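Local atomic coordinates of hypoxanthine-guanine phosphoribosyltransferase (HGPRT) (Schistosoma mansoni, PDB entry 5IPF), a protein that catalyses the transfer of a phosphoribosyl group to hypoxanthine and guanine in purine salvage, yielding IMP and GMP. Residues E108-V111 / R112-I116. Numbering follows the deposited sequence.
Sequences ERTV and RARGI
Two alpha-helical hydrogen bonds carry the backbone of Glu108-Val111 into Arg112-Ile116: Arg112 N donates to Glu108 O (2.9 Å), and Ala113 N to Arg109 O (3.0 Å). The spacing then shortens, because Arg114 N reaches Val111 O, three residues back, in a weak bond of 3.5 Å. The chain leaves the helical path over Ala113 and Arg114, and Gly115 follows with a positive phi (64°). Arg112 folds back along the last turn. Its chain bends at chi3 (40°), which lays one guanidinium face over Glu108 O and Arg109 CA, with Arg112 NH2 3.7 Å from Arg109 CA. The Arg109 and Arg112 guanidinium planes stand at 90°, and although both groups are cationic, each has an acidic partner: Asp105 for Arg109, Glu69 of the third subunit for Arg112. Glu108, whose OE1 lies 4.6 Å from Arg112 NH1, instead pairs with Lys98 of the second subunit. On another side of the helix, Thr110 and Arg114 run side by side. Thr110 OG1, anti to its own N, lies near the plane of the Arg114 guanidinium, at its edge. One water joins the pair, bound to Thr110 OG1 and accepting a weak bond from Arg114 NE (3.2 Å). Across the turn, Val111 CG1 makes a loose apolar contact with Ile116 CB at 4.4 Å, while Thr110 and Val111 also touch Val76 on helix 61-81. Together these features describe the C-terminal end of helix 97-112, closed by a short turn, which leads into strand 120-125 of the parallel sheet in the phosphoribosyltransferase fold; the bonds of Glu108 to Lys98 of the second subunit and of Arg112 to Glu69 of the third place this helix end at the interfaces of the tetramer.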
loop_
_atom_site.group_PDB
_atom_site.type_symbol
_atom_site.label_atom_id
_atom_site.label_comp_id
_atom_site.label_asym_id
_atom_site.label_seq_id
_atom_site.Cartn_x
_atom_site.Cartn_y
_atom_site.Cartn_z
ATOM N N GLU A 108 -0.278 -5.029 -13.328
ATOM C CA GLU A 108 -1.497 -5.799 -13.113
ATOM C C GLU A 108 -2.645 -4.914 -12.643
ATOM O O GLU A 108 -3.804 -5.167 -12.994
ATOM C CB GLU A 108 -1.238 -6.919 -12.108
ATOM C CG GLU A 108 -0.164 -7.903 -12.543
ATOM C CD GLU A 108 0.143 -8.941 -11.482
ATOM O OE1 GLU A 108 -0.431 -8.854 -10.376
ATOM O OE2 GLU A 108 0.960 -9.846 -11.756
ATOM N N ARG A 109 -2.348 -3.867 -11.867
ATOM C CA ARG A 109 -3.414 -2.975 -11.416
ATOM C C ARG A 109 -3.997 -2.177 -12.577
ATOM O O ARG A 109 -5.220 -2.127 -12.754
ATOM C CB ARG A 109 -2.903 -2.036 -10.324
ATOM C CG ARG A 109 -3.900 -0.941 -9.957
ATOM C CD ARG A 109 -3.499 -0.191 -8.699
ATOM N NE ARG A 109 -3.551 -1.041 -7.513
ATOM C CZ ARG A 109 -2.482 -1.558 -6.917
ATOM N NH1 ARG A 109 -1.267 -1.306 -7.391
ATOM N NH2 ARG A 109 -2.625 -2.322 -5.843
ATOM N N THR A 110 -3.139 -1.546 -13.382
ATOM C CA THR A 110 -3.644 -0.712 -14.469
ATOM C C THR A 110 -4.295 -1.547 -15.566
ATOM O O THR A 110 -5.217 -1.069 -16.239
ATOM C CB THR A 110 -2.521 0.158 -15.045
ATOM O OG1 THR A 110 -3.054 1.027 -16.053
ATOM C CG2 THR A 110 -1.424 -0.695 -15.658
ATOM N N VAL A 111 -3.844 -2.788 -15.760
ATOM C CA VAL A 111 -4.507 -3.667 -16.718
ATOM C C VAL A 111 -5.826 -4.166 -16.145
ATOM O O VAL A 111 -6.796 -4.385 -16.882
ATOM C CB VAL A 111 -3.568 -4.823 -17.112
ATOM C CG1 VAL A 111 -4.325 -5.942 -17.804
ATOM C CG2 VAL A 111 -2.465 -4.308 -18.011
ATOM N N ARG A 112 -5.893 -4.322 -14.822
ATOM C CA ARG A 112 -7.125 -4.765 -14.181
ATOM C C ARG A 112 -8.208 -3.697 -14.259
ATOM O O ARG A 112 -9.392 -4.018 -14.408
ATOM C CB ARG A 112 -6.836 -5.133 -12.728
ATOM C CG ARG A 112 -7.429 -6.447 -12.270
ATOM C CD ARG A 112 -6.717 -6.908 -11.015
ATOM N NE ARG A 112 -6.445 -5.787 -10.119
ATOM C CZ ARG A 112 -5.329 -5.654 -9.409
ATOM N NH1 ARG A 112 -4.370 -6.566 -9.497
ATOM N NH2 ARG A 112 -5.165 -4.601 -8.619
ATOM N N ALA A 113 -7.825 -2.424 -14.164
ATOM C CA ALA A 113 -8.785 -1.328 -14.150
ATOM C C ALA A 113 -9.221 -0.889 -15.542
ATOM O O ALA A 113 -10.008 0.060 -15.652
ATOM C CB ALA A 113 -8.203 -0.131 -13.397
ATOM N N ARG A 114 -8.746 -1.543 -16.601
ATOM C CA ARG A 114 -9.101 -1.151 -17.957
ATOM C C ARG A 114 -9.785 -2.246 -18.760
ATOM O O ARG A 114 -10.104 -2.020 -19.933
ATOM C CB ARG A 114 -7.857 -0.694 -18.728
ATOM C CG ARG A 114 -7.204 0.575 -18.198
ATOM C CD ARG A 114 -6.370 1.253 -19.277
ATOM N NE ARG A 114 -5.042 1.627 -18.802
ATOM C CZ ARG A 114 -4.050 2.020 -19.597
ATOM N NH1 ARG A 114 -4.237 2.086 -20.909
ATOM N NH2 ARG A 114 -2.870 2.340 -19.084
ATOM N N GLY A 115 -10.011 -3.422 -18.179
ATOM C CA GLY A 115 -10.500 -4.539 -18.961
ATOM C C GLY A 115 -9.564 -5.035 -20.043
ATOM O O GLY A 115 -9.959 -5.898 -20.831
ATOM N N ILE A 116 -8.332 -4.527 -20.111
ATOM C CA ILE A 116 -7.398 -4.934 -21.160
ATOM C C ILE A 116 -6.889 -6.345 -20.888
ATOM O O ILE A 116 -6.642 -6.725 -19.737
ATOM C CB ILE A 116 -6.235 -3.926 -21.255
ATOM C CG1 ILE A 116 -6.764 -2.565 -21.716
ATOM C CG2 ILE A 116 -5.103 -4.438 -22.171
ATOM C CD1 ILE A 116 -5.747 -1.456 -21.644
HETATM O O HOH W 1 -4.253 3.229 -16.111
#